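Local atomic coordinates of putative histidinol-phosphate aminotransferase (Burkholderia pseudomallei, PDB entry 3P1T), a protein that probably catalyses the pyridoxal-phosphate-dependent transfer of an amino group from L-histidinol phosphate to 2-oxoglutarate, a step of histidine biosynthesis. Residues A22-P27 / A277-V282; R75-C80 / L168-Y173; F81-A86 / K223-N228; R258-D263 / R325-L330. All blocks are in the same frame, centred on the assembly; numbering follows the deposited sequence.

Overall arrangement
From the N terminus, residues 22-27 open contact 1, which closes only at 277-282 on strand 279-283 of the four-stranded sheet. Within that span, helix 76-87 opens contact 2 and then contact 3. Contact 2 closes on strand 166-170 of the seven-stranded sheet, and contact 3 closes on the loop 223-228, so these two cross. Both lie wholly within the span of contact 1. Contact 4 starts from 258-263 before contact 1 has closed and ends at 325-330, so it crosses contact 1 and pairs two helices. Tyr173 of contact 2 touches contact 1, and Arg258 of contact 4 does too; contacts 3 and 4 stand about 41 Å apart between centres.

Contact 1. Residues A22-P27 / A277-V282; sequences AFNENP and ANFVLV
Asn24 lays its side-chain amide beside the ring of Phe279 and gives its backbone carbonyl to Asn278. The contact joins the loop that follows strand 19-20 to the start of strand 279-283; these are the two outermost strands, within the chain, of the four-stranded sheet in the smaller domain of a fold type I aminotransferase. Asn24 runs out from its CB, which sits 3.7 Å from Asn278 OD1. Its CG is directed anti to the carbonyl carbon (chi1 -62°), and CG lies 3.6 Å from Phe279 CD2. At the tip the two branches part. OD1 comes within 3.3 Å of Phe279 CD2 and hydrogen-bonds to Ser316, whereas ND2 passes 3.7 Å from Phe279 CE2 and hydrogen-bonds to Tyr173 OH. Held at both ends, the amide has its rotation restrained, its plane 18° from that of the ring. Phe279 is gripped from elsewhere too: Tyr173 meets it edge-to-face and Arg314 makes a cation-pi contact. On the far side of the loop, Glu25 forms a salt bridge with Arg47 of the second subunit, so the buried contact lies close to the dimer interface. The one hydrogen bond between the segments runs from Asn278 ND2 to Asn24 O, 3.2 Å long and bent to 139° at the hydrogen, with the donor standing above the carbonyl plane.

Contact 2. Residues R75-C80 / L168-Y173; sequences RGIDEC and LIDETY
Ile77 reaches across to Asp170 and makes the close part of this contact, two carbons against a single carboxylate oxygen. Its CG1 and CD1 lie 3.5 Å and 3.6 Å from Asp170 OD2, and the two side chains cross at about a right angle. CG1 is swung anti to the backbone N of Ile77 (chi1 -170°), which carries the ethyl branch toward the strand. Looser packing follows three residues on, where Cys80 SG meets Leu168 CD2 at 4.1 Å; the Cys80 side chain also touches Phe193 and Leu210 of strands 190-195 and 208-211. Helix 76-87 thus rests against the seven-stranded sheet of the large domain of a fold type I aminotransferase, at the end of strand 166-170, the region where relatives of this enzyme hold their pyridoxal phosphate. The carboxylate that Ile77 covers is well supplied with donors. Asp170 OD2 is hydrogen-bonded to Tyr103 OH, and Asp170 OD1 takes the backbone N of Thr172 at 3.1 Å in an Asx turn, met nearly in line with its C-O bond. OD1 also accepts from Thr172 OG1, through the lone pair facing the other oxygen. Beyond the contact, Thr172 is only partly buried. Just ahead of the helix, Arg75 N donates to Glu79 OE1 over 2.8 Å, on the anti side and 23° out of the carboxylate plane. Asp78, on a different face of the same turn, hydrogen-bonds to the backbone N of Phe226 of the second subunit.

Contact 3. Residues F81-A86 / K223-N228; sequences FDRISA and KQWFCN
Arg83 extends from helix 76-87 and presents one face of its guanidinium to the backbone of Lys223 and Gln224 and an edge to Trp225. The partner is the loop between helices 214-221 and 231-241, and both segments belong to the dimer interface of this fold type I aminotransferase. Lys223 O stands 3.3 Å above the guanidinium plane; it is 3.5 Å from Arg83 NH1, at too poor an angle for a hydrogen bond, and is instead hydrogen-bonded to Arg106 of the second subunit. Gln224 CA lies over the same face, and Gln224 CG approaches Arg83 NE at 3.7 Å, with the guanidinium and amide planes 67° apart. The bend at chi2 (-130°) turns the arginine so that its NE also reaches Glu79 OE2 in a salt bridge. Gln224 NE2 bonds to that same carboxylate oxygen and to Leu73 O. Trp225 is set nearly upright to the guanidinium, the planes 83° apart, and receives Arg83 NH2 over one ring face, 3.7 Å from NE1; any cation-pi attraction here is long and at most weak. The indole is fixed from across the interface, where its NE1 donates to Asp82 of the second subunit and its ring stacks on Trp225 of that subunit. Lys223 extends toward the helix, its NZ salt-bridged to Glu87. A single water ties the two segments, accepting from Arg83 NH2 at 2.9 Å and from the backbone N of Trp225 at 3.0 Å, and lying 3.3 Å above the indole on the same face as Arg83 NH2.

Contact 4. Residues R258-D263 / R325-L330; sequences RRRVAD and RLLAAL. With SO4 (sulfate ion), chain E.
Leu327 divides its two methyls between Arg260 and Val261. Its CD1 lies over one face of the Arg260 guanidinium, 3.6 Å from NH1, while CD2 sits 4.0 Å from Val261 O. Beside it, Val261 CG1 meets Leu326 CD2 at 4.2 Å, the side chains crossing at about a right angle. Next to these groups, Ala264 and Leu265 also touch Leu327, and Leu326 reaches Ile299 and Val301 of the small-domain sheet. Arg260 is held over the leucine by a salt bridge from its NH2 to Asp324 and a bond from its NE to Gln257. The helices that carry these groups, 244-267 and 320-333, run almost parallel (3° between their directions here), their axes 10.9 Å apart. Farther out, away from the second helix, Arg259 grips a sulfate, probably from the crystallisation liquor: NH2 bonds to its O2 at 3.0 Å and NH1 to its O3 at 3.1 Å. The same NH1 forms a salt bridge with Asp263 OD1, one turn on, in the guanidinium plane. Between these segments the packing is apolar, by methyls and one guanidinium face, and charge ties the helices at the edge, through Arg260 and Asp324.

Contact 1. Residues A22-P27 / A277-V282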
# COMPACT_ATOMS: atom_id res chain seq x y z
N ALA A 22 -19.17 -11.06 -11.29
CA ALA A 22 -18.06 -12.01 -11.18
C ALA A 22 -17.06 -11.69 -10.05
O ALA A 22 -16.31 -12.60 -9.69
CB ALA A 22 -17.30 -12.04 -12.50
N PHE A 23 -16.99 -10.43 -9.53
CA PHE A 23 -15.96 -10.09 -8.54
C PHE A 23 -16.50 -9.68 -7.18
O PHE A 23 -15.71 -9.19 -6.35
CB PHE A 23 -15.05 -8.97 -9.06
CG PHE A 23 -14.37 -9.35 -10.34
CD1 PHE A 23 -13.36 -10.29 -10.35
CD2 PHE A 23 -14.78 -8.81 -11.55
CE1 PHE A 23 -12.77 -10.70 -11.54
CE2 PHE A 23 -14.17 -9.20 -12.75
CZ PHE A 23 -13.17 -10.15 -12.73
N ASN A 24 -17.79 -9.94 -6.90
CA ASN A 24 -18.44 -9.68 -5.60
C ASN A 24 -18.31 -8.20 -5.20
O ASN A 24 -18.18 -7.89 -4.01
CB ASN A 24 -17.83 -10.58 -4.48
CG ASN A 24 -18.02 -12.05 -4.70
OD1 ASN A 24 -18.99 -12.52 -5.32
ND2 ASN A 24 -17.11 -12.83 -4.16
N GLU A 25 -18.36 -7.29 -6.19
CA GLU A 25 -18.25 -5.86 -5.92
C GLU A 25 -19.59 -5.29 -5.42
O GLU A 25 -20.65 -5.87 -5.69
CB GLU A 25 -17.79 -5.11 -7.19
CG GLU A 25 -16.38 -5.45 -7.66
CD GLU A 25 -16.10 -5.20 -9.13
OE1 GLU A 25 -16.97 -5.52 -9.97
OE2 GLU A 25 -14.98 -4.74 -9.45
N ASN A 26 -19.54 -4.17 -4.68
CA ASN A 26 -20.75 -3.45 -4.26
C ASN A 26 -21.31 -2.79 -5.53
O ASN A 26 -20.55 -2.03 -6.15
CB ASN A 26 -20.46 -2.47 -3.12
CG ASN A 26 -21.65 -1.71 -2.61
OD1 ASN A 26 -22.49 -1.22 -3.37
ND2 ASN A 26 -21.73 -1.53 -1.31
N PRO A 27 -22.55 -3.11 -5.99
CA PRO A 27 -23.01 -2.59 -7.29
C PRO A 27 -23.61 -1.19 -7.24
O PRO A 27 -23.88 -0.61 -8.30
CB PRO A 27 -24.09 -3.59 -7.68
CG PRO A 27 -24.67 -4.02 -6.40
CD PRO A 27 -23.54 -4.05 -5.41
N ALA A 277 -22.90 -15.15 2.04
CA ALA A 277 -22.16 -14.03 1.44
C ALA A 277 -23.01 -13.35 0.35
O ALA A 277 -24.19 -13.66 0.26
CB ALA A 277 -20.85 -14.54 0.86
N ASN A 278 -22.44 -12.43 -0.46
CA ASN A 278 -23.16 -11.67 -1.49
C ASN A 278 -23.13 -12.37 -2.87
O ASN A 278 -23.14 -11.70 -3.91
CB ASN A 278 -22.57 -10.25 -1.61
CG ASN A 278 -21.09 -10.18 -1.89
OD1 ASN A 278 -20.33 -11.16 -1.75
ND2 ASN A 278 -20.63 -9.00 -2.23
N PHE A 279 -23.13 -13.69 -2.89
CA PHE A 279 -23.06 -14.48 -4.11
C PHE A 279 -23.68 -15.84 -3.89
O PHE A 279 -23.95 -16.19 -2.74
CB PHE A 279 -21.59 -14.63 -4.56
CG PHE A 279 -20.67 -15.25 -3.53
CD1 PHE A 279 -20.69 -16.62 -3.29
CD2 PHE A 279 -19.81 -14.47 -2.79
CE1 PHE A 279 -19.89 -17.19 -2.31
CE2 PHE A 279 -18.97 -15.05 -1.83
CZ PHE A 279 -19.02 -16.40 -1.59
N VAL A 280 -23.85 -16.65 -4.96
CA VAL A 280 -24.36 -18.02 -4.85
C VAL A 280 -23.50 -18.96 -5.71
O VAL A 280 -23.11 -18.58 -6.82
CB VAL A 280 -25.87 -18.19 -5.19
CG1 VAL A 280 -26.76 -17.58 -4.11
CG2 VAL A 280 -26.21 -17.66 -6.58
N LEU A 281 -23.18 -20.17 -5.17
CA LEU A 281 -22.44 -21.18 -5.92
C LEU A 281 -23.45 -22.07 -6.63
O LEU A 281 -24.36 -22.58 -5.98
CB LEU A 281 -21.49 -21.98 -5.04
CG LEU A 281 -20.50 -22.89 -5.77
CD1 LEU A 281 -19.37 -22.10 -6.43
CD2 LEU A 281 -19.91 -23.90 -4.83
N VAL A 282 -23.33 -22.20 -7.96
CA VAL A 282 -24.25 -22.98 -8.80
C VAL A 282 -23.48 -24.10 -9.51
O VAL A 282 -22.38 -23.86 -10.00
CB VAL A 282 -25.00 -22.07 -9.81
CG1 VAL A 282 -26.02 -22.85 -10.63
CG2 VAL A 282 -25.68 -20.91 -9.10

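Contact 2. Residues R75-C80 / L168-Y173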
# COMPACT_ATOMS: atom_id res chain seq x y z
N ARG A 75 -3.27 -3.22 3.75
CA ARG A 75 -3.53 -3.24 2.32
C ARG A 75 -4.13 -4.61 1.93
O ARG A 75 -3.47 -5.42 1.25
CB ARG A 75 -2.23 -2.96 1.55
CG ARG A 75 -2.46 -2.47 0.13
CD ARG A 75 -2.27 -0.98 0.12
NE ARG A 75 -3.51 -0.27 -0.15
CZ ARG A 75 -3.66 1.04 -0.05
NH1 ARG A 75 -2.65 1.80 0.37
NH2 ARG A 75 -4.82 1.60 -0.33
N GLY A 76 -5.36 -4.86 2.42
CA GLY A 76 -6.11 -6.07 2.16
C GLY A 76 -5.60 -7.32 2.83
O GLY A 76 -4.68 -7.28 3.68
N ILE A 77 -6.19 -8.45 2.43
CA ILE A 77 -5.89 -9.76 2.99
C ILE A 77 -4.43 -10.17 2.64
O ILE A 77 -3.82 -10.87 3.45
CB ILE A 77 -6.96 -10.82 2.56
CG1 ILE A 77 -6.84 -12.18 3.31
CG2 ILE A 77 -7.05 -11.00 1.06
CD1 ILE A 77 -6.81 -12.14 4.84
N ASP A 78 -3.85 -9.68 1.51
CA ASP A 78 -2.45 -10.02 1.16
C ASP A 78 -1.48 -9.49 2.21
O ASP A 78 -0.67 -10.27 2.70
CB ASP A 78 -2.03 -9.50 -0.24
CG ASP A 78 -2.60 -10.22 -1.45
OD1 ASP A 78 -3.63 -10.93 -1.29
OD2 ASP A 78 -2.08 -10.02 -2.56
N GLU A 79 -1.58 -8.18 2.60
CA GLU A 79 -0.69 -7.64 3.65
C GLU A 79 -0.93 -8.36 4.97
O GLU A 79 0.03 -8.69 5.66
CB GLU A 79 -0.87 -6.13 3.86
CG GLU A 79 -0.04 -5.63 5.04
CD GLU A 79 0.10 -4.15 5.28
OE1 GLU A 79 -0.64 -3.35 4.66
OE2 GLU A 79 0.98 -3.78 6.10
N CYS A 80 -2.19 -8.59 5.30
CA CYS A 80 -2.63 -9.28 6.50
C CYS A 80 -1.93 -10.65 6.63
O CYS A 80 -1.30 -10.93 7.66
CB CYS A 80 -4.15 -9.42 6.48
SG CYS A 80 -4.82 -10.38 7.86
N LEU A 168 -6.62 -17.58 12.29
CA LEU A 168 -7.02 -16.34 11.61
C LEU A 168 -8.34 -16.59 10.90
O LEU A 168 -8.42 -17.46 10.03
CB LEU A 168 -5.95 -15.83 10.63
CG LEU A 168 -6.39 -14.66 9.71
CD1 LEU A 168 -6.70 -13.38 10.52
CD2 LEU A 168 -5.35 -14.37 8.65
N ILE A 169 -9.39 -15.83 11.26
CA ILE A 169 -10.68 -15.95 10.60
C ILE A 169 -10.85 -14.74 9.72
O ILE A 169 -10.89 -13.61 10.20
CB ILE A 169 -11.89 -16.13 11.59
CG1 ILE A 169 -11.69 -17.36 12.53
CG2 ILE A 169 -13.24 -16.19 10.82
CD1 ILE A 169 -11.64 -18.78 11.82
N ASP A 170 -10.93 -14.97 8.42
CA ASP A 170 -11.12 -13.93 7.42
C ASP A 170 -12.63 -13.71 7.25
O ASP A 170 -13.31 -14.49 6.60
CB ASP A 170 -10.40 -14.32 6.10
CG ASP A 170 -10.62 -13.44 4.89
OD1 ASP A 170 -11.48 -12.53 4.96
OD2 ASP A 170 -9.95 -13.66 3.87
N GLU A 171 -13.14 -12.63 7.88
CA GLU A 171 -14.56 -12.31 7.88
C GLU A 171 -14.93 -11.28 6.79
O GLU A 171 -15.80 -10.44 7.03
CB GLU A 171 -14.99 -11.81 9.26
CG GLU A 171 -15.21 -12.95 10.26
CD GLU A 171 -15.88 -12.60 11.58
OE1 GLU A 171 -15.72 -11.44 12.04
OE2 GLU A 171 -16.53 -13.49 12.17
N THR A 172 -14.34 -11.40 5.57
CA THR A 172 -14.60 -10.52 4.42
C THR A 172 -16.11 -10.46 4.10
O THR A 172 -16.63 -9.37 3.79
CB THR A 172 -13.81 -11.00 3.18
OG1 THR A 172 -12.42 -10.77 3.39
CG2 THR A 172 -14.21 -10.30 1.89
N TYR A 173 -16.82 -11.60 4.19
CA TYR A 173 -18.22 -11.63 3.78
C TYR A 173 -19.21 -11.64 4.97
O TYR A 173 -20.39 -11.86 4.73
CB TYR A 173 -18.48 -12.86 2.87
CG TYR A 173 -17.72 -12.75 1.56
CD1 TYR A 173 -18.17 -11.92 0.53
CD2 TYR A 173 -16.49 -13.38 1.39
CE1 TYR A 173 -17.41 -11.73 -0.63
CE2 TYR A 173 -15.75 -13.23 0.22
CZ TYR A 173 -16.21 -12.40 -0.79
OH TYR A 173 -15.49 -12.26 -1.95

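Contact 3. Residues F81-A86 / K223-N228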
# COMPACT_ATOMS: atom_id res chain seq x y z
N PHE A 81 -2.02 -11.49 5.57
CA PHE A 81 -1.45 -12.83 5.54
C PHE A 81 0.07 -12.77 5.67
O PHE A 81 0.64 -13.57 6.40
CB PHE A 81 -1.86 -13.60 4.26
CG PHE A 81 -1.52 -15.07 4.31
CD1 PHE A 81 -0.24 -15.52 3.97
CD2 PHE A 81 -2.47 -16.00 4.74
CE1 PHE A 81 0.09 -16.86 4.10
CE2 PHE A 81 -2.14 -17.34 4.84
CZ PHE A 81 -0.86 -17.76 4.53
N ASP A 82 0.71 -11.84 4.95
CA ASP A 82 2.18 -11.69 4.95
C ASP A 82 2.72 -11.29 6.31
O ASP A 82 3.66 -11.92 6.78
CB ASP A 82 2.65 -10.66 3.91
CG ASP A 82 2.69 -11.14 2.47
OD1 ASP A 82 2.24 -12.27 2.21
OD2 ASP A 82 3.23 -10.41 1.62
N ARG A 83 2.14 -10.25 6.94
CA ARG A 83 2.66 -9.77 8.22
C ARG A 83 2.41 -10.81 9.33
O ARG A 83 3.28 -10.96 10.18
CB ARG A 83 2.08 -8.40 8.57
CG ARG A 83 2.43 -7.38 7.49
CD ARG A 83 3.03 -6.10 8.02
NE ARG A 83 3.37 -5.19 6.92
CZ ARG A 83 4.55 -5.17 6.32
NH1 ARG A 83 5.52 -6.00 6.69
NH2 ARG A 83 4.79 -4.31 5.34
N ILE A 84 1.30 -11.58 9.28
CA ILE A 84 1.02 -12.62 10.27
C ILE A 84 2.01 -13.77 10.07
O ILE A 84 2.64 -14.20 11.03
CB ILE A 84 -0.46 -13.12 10.24
CG1 ILE A 84 -1.41 -12.03 10.76
CG2 ILE A 84 -0.63 -14.40 11.09
CD1 ILE A 84 -2.90 -12.39 10.64
N SER A 85 2.15 -14.26 8.82
CA SER A 85 3.02 -15.40 8.50
C SER A 85 4.50 -15.07 8.83
O SER A 85 5.21 -15.96 9.28
CB SER A 85 2.87 -15.84 7.05
OG SER A 85 3.36 -14.90 6.10
N ALA A 86 4.95 -13.81 8.67
CA ALA A 86 6.32 -13.39 9.01
C ALA A 86 6.61 -13.55 10.54
O ALA A 86 7.77 -13.69 10.93
CB ALA A 86 6.55 -11.95 8.59
N LYS A 223 6.68 -3.27 11.64
CA LYS A 223 7.24 -3.73 10.37
C LYS A 223 6.52 -3.09 9.16
O LYS A 223 7.04 -3.16 8.05
CB LYS A 223 7.19 -5.28 10.27
CG LYS A 223 8.19 -5.91 11.24
CD LYS A 223 8.20 -7.40 11.24
CE LYS A 223 9.22 -7.91 12.22
NZ LYS A 223 9.39 -9.37 12.12
N GLN A 224 5.38 -2.41 9.39
CA GLN A 224 4.63 -1.77 8.31
C GLN A 224 5.41 -0.61 7.71
O GLN A 224 6.31 -0.05 8.35
CB GLN A 224 3.26 -1.29 8.77
CG GLN A 224 2.28 -2.42 9.07
CD GLN A 224 0.90 -1.88 9.30
OE1 GLN A 224 0.60 -1.26 10.33
NE2 GLN A 224 0.04 -2.05 8.30
N TRP A 225 5.10 -0.29 6.47
CA TRP A 225 5.78 0.76 5.75
C TRP A 225 5.31 2.11 6.21
O TRP A 225 4.17 2.25 6.65
CB TRP A 225 5.56 0.60 4.25
CG TRP A 225 6.02 -0.71 3.68
CD1 TRP A 225 7.14 -1.40 4.03
CD2 TRP A 225 5.46 -1.39 2.54
NE1 TRP A 225 7.27 -2.52 3.25
CE2 TRP A 225 6.26 -2.53 2.31
CE3 TRP A 225 4.32 -1.19 1.73
CZ2 TRP A 225 5.97 -3.46 1.30
CZ3 TRP A 225 4.05 -2.09 0.71
CH2 TRP A 225 4.86 -3.21 0.51
N PHE A 226 6.19 3.11 6.10
CA PHE A 226 5.83 4.48 6.44
C PHE A 226 4.77 4.98 5.44
O PHE A 226 4.94 4.78 4.23
CB PHE A 226 7.08 5.38 6.45
CG PHE A 226 6.77 6.85 6.52
CD1 PHE A 226 6.24 7.42 7.69
CD2 PHE A 226 6.95 7.67 5.42
CE1 PHE A 226 5.90 8.77 7.73
CE2 PHE A 226 6.63 9.02 5.48
CZ PHE A 226 6.10 9.56 6.63
N CYS A 227 3.67 5.59 5.96
CA CYS A 227 2.58 6.15 5.17
C CYS A 227 2.03 5.05 4.21
O CYS A 227 1.82 5.27 3.00
CB CYS A 227 3.06 7.40 4.41
SG CYS A 227 1.77 8.31 3.50
N ASN A 228 1.80 3.86 4.79
CA ASN A 228 1.31 2.68 4.08
C ASN A 228 -0.03 2.97 3.36
O ASN A 228 -0.24 2.51 2.23
CB ASN A 228 1.16 1.53 5.07
CG ASN A 228 0.81 0.19 4.46
OD1 ASN A 228 1.32 -0.24 3.42
ND2 ASN A 228 -0.05 -0.52 5.17
O HOH W 1 3.09 -2.01 5.12

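Contact 4. Residues R258-D263 / R325-L330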
# COMPACT_ATOMS: atom_id res chain seq x y z
N ARG A 258 -30.43 -12.15 -3.12
CA ARG A 258 -29.80 -13.48 -2.99
C ARG A 258 -30.91 -14.56 -2.85
O ARG A 258 -30.84 -15.61 -3.48
CB ARG A 258 -28.84 -13.51 -1.79
CG ARG A 258 -28.00 -14.79 -1.67
CD ARG A 258 -27.08 -14.74 -0.46
NE ARG A 258 -27.80 -14.71 0.82
CZ ARG A 258 -27.28 -14.33 1.98
NH1 ARG A 258 -26.02 -13.92 2.05
NH2 ARG A 258 -28.02 -14.34 3.08
N ARG A 259 -31.95 -14.25 -2.07
CA ARG A 259 -33.08 -15.13 -1.87
C ARG A 259 -33.83 -15.30 -3.21
O ARG A 259 -34.10 -16.44 -3.61
CB ARG A 259 -33.98 -14.59 -0.74
CG ARG A 259 -35.31 -15.34 -0.50
CD ARG A 259 -35.19 -16.84 -0.30
NE ARG A 259 -34.39 -17.20 0.87
CZ ARG A 259 -33.77 -18.36 1.01
NH1 ARG A 259 -33.81 -19.26 0.03
NH2 ARG A 259 -33.06 -18.61 2.10
N ARG A 260 -34.10 -14.18 -3.93
CA ARG A 260 -34.77 -14.18 -5.23
C ARG A 260 -34.00 -15.03 -6.25
O ARG A 260 -34.58 -15.94 -6.83
CB ARG A 260 -34.96 -12.74 -5.79
CG ARG A 260 -35.40 -12.73 -7.27
CD ARG A 260 -35.95 -11.42 -7.77
NE ARG A 260 -34.93 -10.58 -8.38
CZ ARG A 260 -34.85 -10.32 -9.68
NH1 ARG A 260 -35.73 -10.85 -10.53
NH2 ARG A 260 -33.90 -9.51 -10.14
N VAL A 261 -32.70 -14.74 -6.45
CA VAL A 261 -31.86 -15.43 -7.43
C VAL A 261 -31.76 -16.94 -7.10
O VAL A 261 -31.99 -17.74 -8.00
CB VAL A 261 -30.46 -14.76 -7.54
CG1 VAL A 261 -29.50 -15.58 -8.39
CG2 VAL A 261 -30.59 -13.36 -8.13
N ALA A 262 -31.50 -17.31 -5.82
CA ALA A 262 -31.40 -18.71 -5.40
C ALA A 262 -32.73 -19.47 -5.67
O ALA A 262 -32.69 -20.55 -6.28
CB ALA A 262 -31.03 -18.80 -3.92
N ASP A 263 -33.89 -18.90 -5.27
CA ASP A 263 -35.19 -19.54 -5.46
C ASP A 263 -35.55 -19.66 -6.95
O ASP A 263 -36.02 -20.73 -7.37
CB ASP A 263 -36.29 -18.77 -4.72
CG ASP A 263 -36.27 -18.87 -3.19
OD1 ASP A 263 -35.41 -19.62 -2.64
OD2 ASP A 263 -37.14 -18.24 -2.54
N ARG A 325 -31.30 -9.61 -15.69
CA ARG A 325 -30.55 -9.96 -16.90
C ARG A 325 -30.00 -11.40 -16.79
O ARG A 325 -30.18 -12.19 -17.73
CB ARG A 325 -29.41 -8.96 -17.15
CG ARG A 325 -29.89 -7.59 -17.65
CD ARG A 325 -29.18 -7.15 -18.92
NE ARG A 325 -29.18 -8.22 -19.92
CZ ARG A 325 -28.10 -8.68 -20.55
NH1 ARG A 325 -26.91 -8.09 -20.37
NH2 ARG A 325 -28.20 -9.68 -21.40
N LEU A 326 -29.37 -11.73 -15.63
CA LEU A 326 -28.81 -13.05 -15.36
C LEU A 326 -29.89 -14.12 -15.37
O LEU A 326 -29.70 -15.15 -16.03
CB LEU A 326 -28.08 -13.11 -14.01
CG LEU A 326 -27.64 -14.53 -13.66
CD1 LEU A 326 -26.17 -14.73 -13.89
CD2 LEU A 326 -28.19 -15.01 -12.33
N LEU A 327 -30.99 -13.89 -14.63
CA LEU A 327 -32.07 -14.87 -14.53
C LEU A 327 -32.72 -15.13 -15.91
O LEU A 327 -33.01 -16.28 -16.22
CB LEU A 327 -33.13 -14.43 -13.51
CG LEU A 327 -32.69 -14.44 -12.02
CD1 LEU A 327 -33.74 -13.82 -11.15
CD2 LEU A 327 -32.37 -15.84 -11.52
N ALA A 328 -32.86 -14.08 -16.75
CA ALA A 328 -33.47 -14.22 -18.09
C ALA A 328 -32.57 -15.06 -19.00
O ALA A 328 -33.07 -15.92 -19.72
CB ALA A 328 -33.73 -12.86 -18.70
N ALA A 329 -31.25 -14.86 -18.91
CA ALA A 329 -30.26 -15.62 -19.70
C ALA A 329 -30.21 -17.08 -19.28
O ALA A 329 -30.21 -17.94 -20.16
CB ALA A 329 -28.88 -15.00 -19.55
N LEU A 330 -30.18 -17.39 -17.96
CA LEU A 330 -30.12 -18.78 -17.50
C LEU A 330 -31.52 -19.44 -17.62
O LEU A 330 -31.59 -20.67 -17.66
CB LEU A 330 -29.55 -18.91 -16.07
CG LEU A 330 -28.04 -18.63 -15.94
CD1 LEU A 330 -27.61 -18.64 -14.49
CD2 LEU A 330 -27.21 -19.63 -16.70
S SO4 E . -31.04 -21.72 1.39
O1 SO4 E . -30.51 -23.04 1.74
O2 SO4 E . -31.26 -20.96 2.66
O3 SO4 E . -32.31 -21.90 0.70
O4 SO4 E . -30.11 -20.99 0.49